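Local coordinates for Adhesin/hemolysin (PDB 4G6V), which acts as the toxic tRNase module of a contact-dependent growth inhibition system, by which a bacterium arrests closely related neighbours on contact, at residues Thr59-Ile64 with Leu134-Ala139; Gln68-Leu73 with Tyr78-Asn83; Asn91-Ile96 with Val100-Ala105; Asn110-Ala115 with Glu145-Ser150. All coordinates share one frame; numbering follows the deposited sequence.

Interaction 1 (Thr59-Ile64 with Leu134-Ala139); sequences TTRSLI and LADSSA
Arg61 puts its CG anti to the backbone N (chi1 -173°) and bends at chi3 (54°), turning its guanidinium toward Asp136 of the loop 134-139. The contact is one salt bridge at the surface of a PDDEXK-type nuclease domain, joining helix 57-74 to the loop that leads from strand 129-133 into helix 141-150. Asp136 is the third residue of a type I beta turn from Leu134 to Ser137, and from this position its side chain points toward the helix. The two side chains run past one another in opposite directions, with the guanidinium and carboxylate planes 74° apart. Arg61 is met by one oxygen, OD2, which lies at the guanidinium edge, near its plane. OD2 is shared with Arg65, one helical turn on, whose NE forms a second salt bridge; Arg61 NH1 also makes a weak hydrogen bond to the carbonyl of Ala105. Two arginines of one helix thus converge on one aspartate oxygen, which would tend to keep Asp136 ionised. Beyond the turn, Ser137 OG closes an ST turn by accepting from Ala139 N. In the bridge itself, Arg61 NH1 lies 2.6 Å from Asp136 OD2, although the hydrogen bond is strongly bent at the hydrogen and weak.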
# COMPACT_ATOMS: atom_id res chain seq x y z
N THR A 59 0.86 8.44 -8.46
CA THR A 59 -0.07 7.32 -8.69
C THR A 59 0.24 6.62 -9.99
O THR A 59 0.35 5.39 -10.03
CB THR A 59 -1.54 7.78 -8.70
OG1 THR A 59 -1.95 8.10 -7.36
CG2 THR A 59 -2.45 6.71 -9.24
N THR A 60 0.41 7.40 -11.06
CA THR A 60 0.80 6.86 -12.35
C THR A 60 2.05 5.98 -12.25
O THR A 60 2.11 4.90 -12.83
CB THR A 60 1.01 7.98 -13.40
OG1 THR A 60 -0.24 8.63 -13.64
CG2 THR A 60 1.53 7.41 -14.72
N ARG A 61 3.06 6.44 -11.51
CA ARG A 61 4.31 5.71 -11.40
C ARG A 61 4.13 4.38 -10.66
O ARG A 61 4.80 3.40 -11.00
CB ARG A 61 5.38 6.57 -10.74
CG ARG A 61 6.77 5.94 -10.75
CD ARG A 61 7.69 6.57 -9.70
NE ARG A 61 7.10 6.54 -8.35
CZ ARG A 61 7.10 5.48 -7.54
NH1 ARG A 61 7.67 4.33 -7.90
NH2 ARG A 61 6.53 5.58 -6.34
N SER A 62 3.26 4.33 -9.66
CA SER A 62 3.01 3.07 -8.94
C SER A 62 2.30 2.04 -9.82
O SER A 62 2.60 0.87 -9.73
CB SER A 62 2.25 3.26 -7.62
OG SER A 62 3.10 3.77 -6.61
N LEU A 63 1.36 2.48 -10.65
CA LEU A 63 0.71 1.57 -11.59
C LEU A 63 1.67 1.09 -12.70
O LEU A 63 1.69 -0.08 -13.05
CB LEU A 63 -0.58 2.18 -12.17
CG LEU A 63 -1.63 2.58 -11.12
CD1 LEU A 63 -2.92 2.99 -11.78
CD2 LEU A 63 -1.89 1.45 -10.12
N ILE A 64 2.49 2.00 -13.24
CA ILE A 64 3.53 1.60 -14.19
C ILE A 64 4.33 0.46 -13.59
O ILE A 64 4.43 -0.62 -14.18
CB ILE A 64 4.51 2.78 -14.54
CG1 ILE A 64 3.82 3.86 -15.37
CG2 ILE A 64 5.67 2.28 -15.39
CD1 ILE A 64 3.14 3.31 -16.58
N LEU A 134 12.35 -2.32 -6.63
CA LEU A 134 13.26 -1.24 -6.22
C LEU A 134 13.62 -0.22 -7.33
O LEU A 134 14.60 0.51 -7.19
CB LEU A 134 14.53 -1.79 -5.56
CG LEU A 134 14.35 -2.66 -4.30
CD1 LEU A 134 15.69 -3.01 -3.68
CD2 LEU A 134 13.46 -1.99 -3.25
N ALA A 135 12.82 -0.15 -8.40
CA ALA A 135 13.07 0.77 -9.52
C ALA A 135 13.40 2.19 -9.07
O ALA A 135 14.39 2.77 -9.50
CB ALA A 135 11.88 0.78 -10.48
N ASP A 136 12.56 2.76 -8.19
CA ASP A 136 12.72 4.14 -7.77
C ASP A 136 13.24 4.29 -6.34
O ASP A 136 13.15 5.37 -5.75
CB ASP A 136 11.39 4.87 -7.91
CG ASP A 136 10.70 4.57 -9.22
OD1 ASP A 136 11.10 5.18 -10.24
OD2 ASP A 136 9.77 3.73 -9.24
N SER A 137 13.76 3.21 -5.76
CA SER A 137 14.28 3.27 -4.40
C SER A 137 15.79 3.12 -4.37
O SER A 137 16.37 2.42 -5.19
CB SER A 137 13.65 2.15 -3.57
OG SER A 137 14.34 1.96 -2.35
N SER A 138 16.45 3.76 -3.41
CA SER A 138 17.90 3.63 -3.28
C SER A 138 18.30 2.59 -2.24
O SER A 138 19.48 2.46 -1.90
CB SER A 138 18.54 4.99 -2.96
OG SER A 138 18.25 5.44 -1.64
N ALA A 139 17.33 1.86 -1.72
CA ALA A 139 17.56 0.85 -0.69
C ALA A 139 18.00 -0.47 -1.30
O ALA A 139 17.36 -0.98 -2.22
CB ALA A 139 16.31 0.63 0.15

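Interaction 2 (Gln68-Leu73 with Tyr78-Asn83); sequences QSAVTL and YDVVQN
Apolar contacts make up most of the meeting between Leu73 and Ala70 on helix 57-74 and Tyr78, Val80 and Gln82 on or beside strand 79-82, the second half of a beta-alpha-beta unit that begins with strand 43-45. The short segments 68-73 and 79-82 run nearly antiparallel (159°), with axes 8.4 Å apart at closest approach. Val80 spreads its two methyls along the helix: CG1, anti to the backbone N (chi1 178°), reaches Ala70 CB at 4.0 Å, while CG2 lies against Leu73 CB. Leu73 CD2 also meets Tyr78 CE2 at 4.0 Å. Ala70 CB rests on the amide of Gln82, 3.5 Å from its CD.

Polar contact is confined to the turn joining the elements. Tyr78 N donates to Leu73 O at 3.2 Å, fairly straight at 162° but from above the carbonyl plane. The same oxygen lies at the edge of the Tyr78 ring, in its plane, 3.5 Å from CD2.

The amide end of Gln82 belongs to a different network: NE2 donates to Asn67 OD1, beside the probable active-site Glu66. The Gln82 amide can therefore lie against the apolar methyl of Ala70 in a buried contact while its NE2 is satisfied by Asn67.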
# COMPACT_ATOMS: atom_id res chain seq x y z
N GLN A 68 4.98 -3.34 -14.85
CA GLN A 68 6.35 -3.72 -15.15
C GLN A 68 6.87 -4.92 -14.36
O GLN A 68 7.62 -5.73 -14.91
CB GLN A 68 7.28 -2.53 -14.97
CG GLN A 68 7.09 -1.46 -16.03
CD GLN A 68 7.96 -0.24 -15.78
OE1 GLN A 68 8.16 0.19 -14.63
NE2 GLN A 68 8.50 0.31 -16.86
N SER A 69 6.49 -5.04 -13.09
CA SER A 69 6.91 -6.19 -12.29
C SER A 69 6.36 -7.50 -12.84
O SER A 69 7.02 -8.52 -12.77
CB SER A 69 6.50 -6.02 -10.83
OG SER A 69 7.43 -5.20 -10.15
N ALA A 70 5.15 -7.44 -13.39
CA ALA A 70 4.51 -8.60 -14.00
C ALA A 70 5.34 -9.11 -15.18
O ALA A 70 5.63 -10.30 -15.29
CB ALA A 70 3.09 -8.26 -14.44
N VAL A 71 5.71 -8.21 -16.07
CA VAL A 71 6.45 -8.59 -17.26
C VAL A 71 7.82 -9.13 -16.88
O VAL A 71 8.28 -10.14 -17.43
CB VAL A 71 6.56 -7.39 -18.24
CG1 VAL A 71 7.75 -7.55 -19.24
CG2 VAL A 71 5.24 -7.19 -18.97
N THR A 72 8.46 -8.49 -15.91
CA THR A 72 9.81 -8.85 -15.50
C THR A 72 9.84 -10.26 -14.94
O THR A 72 10.78 -11.00 -15.18
CB THR A 72 10.39 -7.86 -14.46
OG1 THR A 72 10.74 -6.63 -15.10
CG2 THR A 72 11.64 -8.42 -13.77
N LEU A 73 8.80 -10.61 -14.18
CA LEU A 73 8.75 -11.92 -13.54
C LEU A 73 8.38 -13.01 -14.55
O LEU A 73 8.99 -14.08 -14.57
CB LEU A 73 7.79 -11.91 -12.34
CG LEU A 73 8.40 -11.13 -11.17
CD1 LEU A 73 7.55 -11.20 -9.92
CD2 LEU A 73 9.82 -11.57 -10.88
N TYR A 78 8.26 -17.15 -13.92
CA TYR A 78 7.04 -17.30 -13.13
C TYR A 78 5.82 -17.28 -14.02
O TYR A 78 5.82 -16.68 -15.10
CB TYR A 78 6.92 -16.21 -12.08
CG TYR A 78 8.06 -16.19 -11.10
CD1 TYR A 78 7.92 -16.76 -9.85
CD2 TYR A 78 9.27 -15.60 -11.43
CE1 TYR A 78 8.98 -16.74 -8.95
CE2 TYR A 78 10.32 -15.57 -10.54
CZ TYR A 78 10.18 -16.14 -9.31
OH TYR A 78 11.24 -16.11 -8.43
N ASP A 79 4.77 -17.95 -13.57
CA ASP A 79 3.50 -17.85 -14.26
C ASP A 79 2.73 -16.75 -13.57
O ASP A 79 2.36 -16.88 -12.40
CB ASP A 79 2.76 -19.18 -14.20
CG ASP A 79 3.54 -20.31 -14.90
OD1 ASP A 79 3.91 -20.14 -16.09
OD2 ASP A 79 3.80 -21.34 -14.25
N VAL A 80 2.51 -15.65 -14.28
CA VAL A 80 1.92 -14.46 -13.69
C VAL A 80 0.54 -14.14 -14.25
O VAL A 80 0.40 -13.92 -15.47
CB VAL A 80 2.83 -13.23 -13.88
CG1 VAL A 80 2.15 -12.01 -13.29
CG2 VAL A 80 4.19 -13.44 -13.22
N VAL A 81 -0.46 -14.10 -13.38
CA VAL A 81 -1.78 -13.57 -13.77
C VAL A 81 -2.08 -12.22 -13.14
O VAL A 81 -2.14 -12.08 -11.91
CB VAL A 81 -2.92 -14.54 -13.41
CG1 VAL A 81 -4.26 -14.05 -14.01
CG2 VAL A 81 -2.57 -15.95 -13.83
N GLN A 82 -2.30 -11.23 -13.99
CA GLN A 82 -2.58 -9.87 -13.55
C GLN A 82 -4.07 -9.67 -13.27
O GLN A 82 -4.93 -10.14 -14.03
CB GLN A 82 -2.12 -8.86 -14.60
CG GLN A 82 -0.61 -8.73 -14.71
CD GLN A 82 -0.22 -7.46 -15.42
OE1 GLN A 82 0.21 -7.48 -16.58
NE2 GLN A 82 -0.36 -6.34 -14.73
N ASN A 83 -4.36 -8.96 -12.18
CA ASN A 83 -5.73 -8.68 -11.78
C ASN A 83 -6.64 -9.92 -11.83
O ASN A 83 -7.68 -9.92 -12.51
CB ASN A 83 -6.30 -7.52 -12.60
CG ASN A 83 -5.41 -6.27 -12.54
OD1 ASN A 83 -5.30 -5.64 -11.49
ND2 ASN A 83 -4.76 -5.94 -13.65

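Interaction 3 (Asn91-Ile96 with Val100-Ala105); sequences NPDYTI and VFDNYA
A beta hairpin of strands 94-96 and 99-104 carries two of the probable catalytic acids of this PDDEXK-clan nuclease, Asp102 on its second strand and Asp93 just before its first. Tyr94 and Phe101 form its antiparallel hydrogen-bonded pair: Tyr94 N donates to Phe101 O at 3.1 Å, and Phe101 N returns a bond to Tyr94 O. Thr95 and Val100 follow as the non-hydrogen-bonded pair. At the Asp93 end, side chains take over the strand pairing. Asp93 N donates almost straight (175°) to Asp102 OD1 at 2.9 Å, meeting that oxygen nearly along its C-O axis, and Asn103 N donates to the anti lone pair of Asp93 OD2 at 2.7 Å. Each acid is thereby fixed by a backbone N-H of the opposite segment. The two acid side chains cross at about a right angle, their carboxylate planes 44° apart, with Asp93 OD2 3.9 Å from Asp102 OD1. In the complex, Asp93 OD2 also accepts from the backbone N of Ala2 of the immunity protein CdiI, so the inhibitor reaches directly into this site.

Tyr94 and Phe101 point to one face of the sheet, Thr95 and Val100 to the other. The Tyr94 ring turns its edge to Phe101, with Tyr94 CD2 3.9 Å from Phe101 CB, while Asp93 CB sits over the centre of one ring face; the Tyr94 hydroxyl, OH, is hydrogen-bonded to Glu66 O. Asn103, whose OD1 is bonded to Ser69, has its CB beside that hydroxyl. Farther along, Ile96 lies across the Phe101 ring, and its CD1 makes a CH-pi contact over the face, 4.0 Å from the ring centroid.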
# COMPACT_ATOMS: atom_id res chain seq x y z
N ASN A 91 -9.08 -7.28 -4.26
CA ASN A 91 -8.65 -7.54 -5.62
C ASN A 91 -7.13 -7.47 -5.74
O ASN A 91 -6.58 -6.41 -6.00
CB ASN A 91 -9.29 -6.52 -6.57
CG ASN A 91 -10.79 -6.66 -6.64
OD1 ASN A 91 -11.32 -7.72 -7.00
ND2 ASN A 91 -11.50 -5.60 -6.29
N PRO A 92 -6.44 -8.60 -5.54
CA PRO A 92 -4.97 -8.58 -5.58
C PRO A 92 -4.38 -8.20 -6.95
O PRO A 92 -5.04 -8.30 -8.00
CB PRO A 92 -4.57 -10.01 -5.20
CG PRO A 92 -5.79 -10.82 -5.40
CD PRO A 92 -6.98 -9.94 -5.24
N ASP A 93 -3.13 -7.75 -6.91
CA ASP A 93 -2.41 -7.35 -8.10
C ASP A 93 -2.15 -8.52 -9.04
O ASP A 93 -2.50 -8.48 -10.23
CB ASP A 93 -1.07 -6.70 -7.70
CG ASP A 93 -1.24 -5.31 -7.11
OD1 ASP A 93 -2.33 -4.71 -7.30
OD2 ASP A 93 -0.28 -4.82 -6.47
N TYR A 94 -1.51 -9.56 -8.50
CA TYR A 94 -1.14 -10.72 -9.28
C TYR A 94 -1.59 -12.03 -8.64
O TYR A 94 -2.06 -12.06 -7.50
CB TYR A 94 0.37 -10.85 -9.36
CG TYR A 94 1.12 -9.56 -9.50
CD1 TYR A 94 0.94 -8.74 -10.63
CD2 TYR A 94 2.04 -9.17 -8.54
CE1 TYR A 94 1.64 -7.58 -10.77
CE2 TYR A 94 2.77 -8.01 -8.68
CZ TYR A 94 2.56 -7.21 -9.81
OH TYR A 94 3.27 -6.04 -9.94
N THR A 95 -1.20 -13.10 -9.34
CA THR A 95 -1.14 -14.48 -8.85
C THR A 95 0.19 -15.04 -9.39
O THR A 95 0.37 -15.08 -10.61
CB THR A 95 -2.32 -15.32 -9.36
OG1 THR A 95 -2.29 -15.36 -10.79
CG2 THR A 95 -3.64 -14.73 -8.90
N ILE A 96 1.12 -15.45 -8.53
CA ILE A 96 2.44 -15.85 -8.99
C ILE A 96 2.63 -17.33 -8.68
O ILE A 96 2.76 -17.75 -7.49
CB ILE A 96 3.54 -14.95 -8.39
CG1 ILE A 96 3.38 -13.52 -8.86
CG2 ILE A 96 4.94 -15.46 -8.77
CD1 ILE A 96 4.48 -12.63 -8.44
N VAL A 100 -1.57 -15.59 -4.44
CA VAL A 100 -1.89 -14.16 -4.51
C VAL A 100 -0.70 -13.31 -4.01
O VAL A 100 -0.11 -13.60 -2.95
CB VAL A 100 -3.22 -13.75 -3.81
CG1 VAL A 100 -4.44 -14.31 -4.57
CG2 VAL A 100 -3.23 -14.13 -2.29
N PHE A 101 -0.35 -12.30 -4.83
CA PHE A 101 0.78 -11.39 -4.60
C PHE A 101 0.35 -9.94 -4.81
O PHE A 101 -0.58 -9.65 -5.58
CB PHE A 101 1.89 -11.70 -5.60
CG PHE A 101 3.06 -12.44 -5.02
CD1 PHE A 101 3.14 -13.82 -5.11
CD2 PHE A 101 4.11 -11.76 -4.41
CE1 PHE A 101 4.24 -14.51 -4.59
CE2 PHE A 101 5.21 -12.45 -3.88
CZ PHE A 101 5.27 -13.82 -3.98
N ASP A 102 1.03 -9.02 -4.14
CA ASP A 102 0.80 -7.59 -4.35
C ASP A 102 2.12 -6.88 -4.66
O ASP A 102 3.18 -7.27 -4.15
CB ASP A 102 0.10 -6.95 -3.16
CG ASP A 102 -1.42 -7.06 -3.24
OD1 ASP A 102 -1.94 -7.59 -4.24
OD2 ASP A 102 -2.10 -6.61 -2.29
N ASN A 103 2.06 -5.85 -5.52
CA ASN A 103 3.24 -5.05 -5.86
C ASN A 103 3.38 -3.86 -4.93
O ASN A 103 2.39 -3.22 -4.59
CB ASN A 103 3.19 -4.54 -7.32
CG ASN A 103 4.49 -3.84 -7.75
OD1 ASN A 103 5.54 -4.46 -7.82
ND2 ASN A 103 4.41 -2.52 -8.04
N TYR A 104 4.61 -3.58 -4.52
CA TYR A 104 4.93 -2.41 -3.71
C TYR A 104 6.22 -1.79 -4.23
O TYR A 104 7.28 -2.43 -4.25
CB TYR A 104 5.02 -2.80 -2.23
CG TYR A 104 5.71 -1.81 -1.33
CD1 TYR A 104 5.43 -0.45 -1.38
CD2 TYR A 104 6.65 -2.24 -0.41
CE1 TYR A 104 6.08 0.46 -0.55
CE2 TYR A 104 7.30 -1.34 0.44
CZ TYR A 104 7.01 -0.00 0.37
OH TYR A 104 7.67 0.87 1.24
N ALA A 105 6.11 -0.55 -4.69
CA ALA A 105 7.22 0.06 -5.40
C ALA A 105 7.70 1.30 -4.67
O ALA A 105 7.43 2.41 -5.08
CB ALA A 105 6.81 0.39 -6.83

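Interaction 4 (Asn110-Ala115 with Glu145-Ser150); sequences NVRNIA and EAQINS
Helix 111-123 and helix 141-150 approach each other at the surface of the alpha/beta domain, where their short segments around Val111, Ala115 and Gln147 cross at -53° with axes 9.7 Å apart. Their CA atoms come within 7.0 Å at Arg112 and Gln147 and within 6.7 Å at Ala115 and Ile148. Helix 111-123 starts at this contact: Asn110 is its N-cap, and OD1 of Asn110 accepts from Asn113 N at 3.1 Å, satisfying an amide of the first turn.

Across the interface, the work falls to a single long side chain. Gln147 sets CG anti to its own N (chi1 -174°), which carries the chain outward to the other helix, and then bends at chi2 (81°) so that the amide swings over toward Arg112. Its aliphatic part is received by Val111 and Ala115, one turn apart on the partner helix: Val111 CG1 meets Gln147 CB at 3.8 Å, and Ala115 CB meets CG of the same glutamine, also at 3.8 Å. Val111 and Gln147 lie alongside, pointing opposite ways, whereas Arg112 runs across Gln147 nearly perpendicularly. The joint is therefore one of van der Waals contact between the two helices, without a polar bond between the two segments. Val111 also packs on Ala139 of the loop before helix 141-150, and Ile148 on Leu156. On the solvent-facing side, the methylene CG of Arg112 touches Gln147 OE1 at 3.6 Å.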
# COMPACT_ATOMS: atom_id res chain seq x y z
N ASN A 110 14.34 4.74 2.81
CA ASN A 110 14.39 4.41 4.24
C ASN A 110 13.96 2.97 4.50
O ASN A 110 12.77 2.68 4.67
CB ASN A 110 13.49 5.34 5.05
CG ASN A 110 13.85 5.36 6.53
OD1 ASN A 110 13.58 4.41 7.26
ND2 ASN A 110 14.45 6.45 6.97
N VAL A 111 14.94 2.08 4.55
CA VAL A 111 14.69 0.64 4.70
C VAL A 111 13.78 0.26 5.88
O VAL A 111 12.91 -0.61 5.75
CB VAL A 111 16.01 -0.13 4.78
CG1 VAL A 111 15.78 -1.51 5.30
CG2 VAL A 111 16.67 -0.15 3.39
N ARG A 112 13.98 0.91 7.02
CA ARG A 112 13.14 0.65 8.18
C ARG A 112 11.69 0.98 7.87
O ARG A 112 10.77 0.18 8.15
CB ARG A 112 13.64 1.43 9.40
CG ARG A 112 15.05 1.00 9.82
CD ARG A 112 15.56 1.68 11.11
NE ARG A 112 17.03 1.75 11.09
CZ ARG A 112 17.77 2.53 11.89
NH1 ARG A 112 17.20 3.31 12.79
NH2 ARG A 112 19.10 2.52 11.81
N ASN A 113 11.49 2.14 7.25
CA ASN A 113 10.16 2.60 6.87
C ASN A 113 9.53 1.68 5.84
O ASN A 113 8.32 1.40 5.89
CB ASN A 113 10.22 4.05 6.36
CG ASN A 113 10.51 5.05 7.48
OD1 ASN A 113 10.91 4.68 8.58
ND2 ASN A 113 10.31 6.33 7.20
N ILE A 114 10.35 1.18 4.93
CA ILE A 114 9.89 0.21 3.96
C ILE A 114 9.33 -1.01 4.68
O ILE A 114 8.24 -1.49 4.35
CB ILE A 114 11.00 -0.22 2.99
CG1 ILE A 114 11.52 1.00 2.23
CG2 ILE A 114 10.50 -1.30 2.02
CD1 ILE A 114 12.20 0.67 0.93
N ALA A 115 10.07 -1.51 5.67
CA ALA A 115 9.56 -2.60 6.51
C ALA A 115 8.27 -2.20 7.22
O ALA A 115 7.29 -2.95 7.16
CB ALA A 115 10.61 -3.08 7.53
N GLU A 145 16.41 -7.52 3.11
CA GLU A 145 16.42 -8.89 3.60
C GLU A 145 16.90 -8.96 5.05
O GLU A 145 16.31 -9.65 5.87
CB GLU A 145 17.29 -9.79 2.70
N ALA A 146 17.97 -8.22 5.35
CA ALA A 146 18.48 -8.14 6.72
C ALA A 146 17.41 -7.64 7.69
O ALA A 146 17.20 -8.25 8.75
CB ALA A 146 19.71 -7.25 6.78
N GLN A 147 16.75 -6.54 7.30
CA GLN A 147 15.71 -5.91 8.11
C GLN A 147 14.53 -6.85 8.37
O GLN A 147 14.15 -7.09 9.53
CB GLN A 147 15.22 -4.62 7.42
CG GLN A 147 14.23 -3.81 8.24
CD GLN A 147 14.90 -2.95 9.30
OE1 GLN A 147 16.00 -2.41 9.08
NE2 GLN A 147 14.25 -2.81 10.46
N ILE A 148 13.97 -7.40 7.30
CA ILE A 148 12.85 -8.34 7.43
C ILE A 148 13.21 -9.60 8.23
O ILE A 148 12.33 -10.26 8.78
CB ILE A 148 12.28 -8.73 6.05
CG1 ILE A 148 11.68 -7.48 5.38
CG2 ILE A 148 11.22 -9.79 6.18
CD1 ILE A 148 11.07 -7.73 4.04
N ASN A 149 14.50 -9.92 8.31
CA ASN A 149 14.92 -11.09 9.07
C ASN A 149 15.19 -10.83 10.55
O ASN A 149 14.84 -11.65 11.40
CB ASN A 149 16.11 -11.81 8.40
CG ASN A 149 15.70 -12.59 7.16
OD1 ASN A 149 14.53 -12.98 7.03
ND2 ASN A 149 16.65 -12.83 6.25
N SER A 150 15.80 -9.69 10.87
CA SER A 150 16.08 -9.42 12.28
C SER A 150 14.84 -9.00 13.06
O SER A 150 14.85 -8.95 14.29
CB SER A 150 17.21 -8.41 12.42
OG SER A 150 18.44 -9.04 12.10

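In the fold
Interactions 2 and 3 form the closest pair, with centres about 9 Å apart: strand 79-82 lies beside strand 94-96 in the mixed sheet, and Val81 N probably bonds to Thr95 O. Interaction 1 shares helix 57-74 with interaction 2, about 16 Å away between centres, and touches interaction 3 through Arg61 and Ala105. Interaction 4 lies about 24 Å from interaction 2 between centres, on the opposite side of the chain's centre, yet its Ile114 touches Tyr104 of interaction 3. Along the chain, interactions 2 and 3 come in series between the segments of interaction 1, whose span alternates with that of interaction 4. Interactions 2 and 3 build the helix-and-sheet part next to the probable active site; 1 and 4 join helices and a loop at the surface.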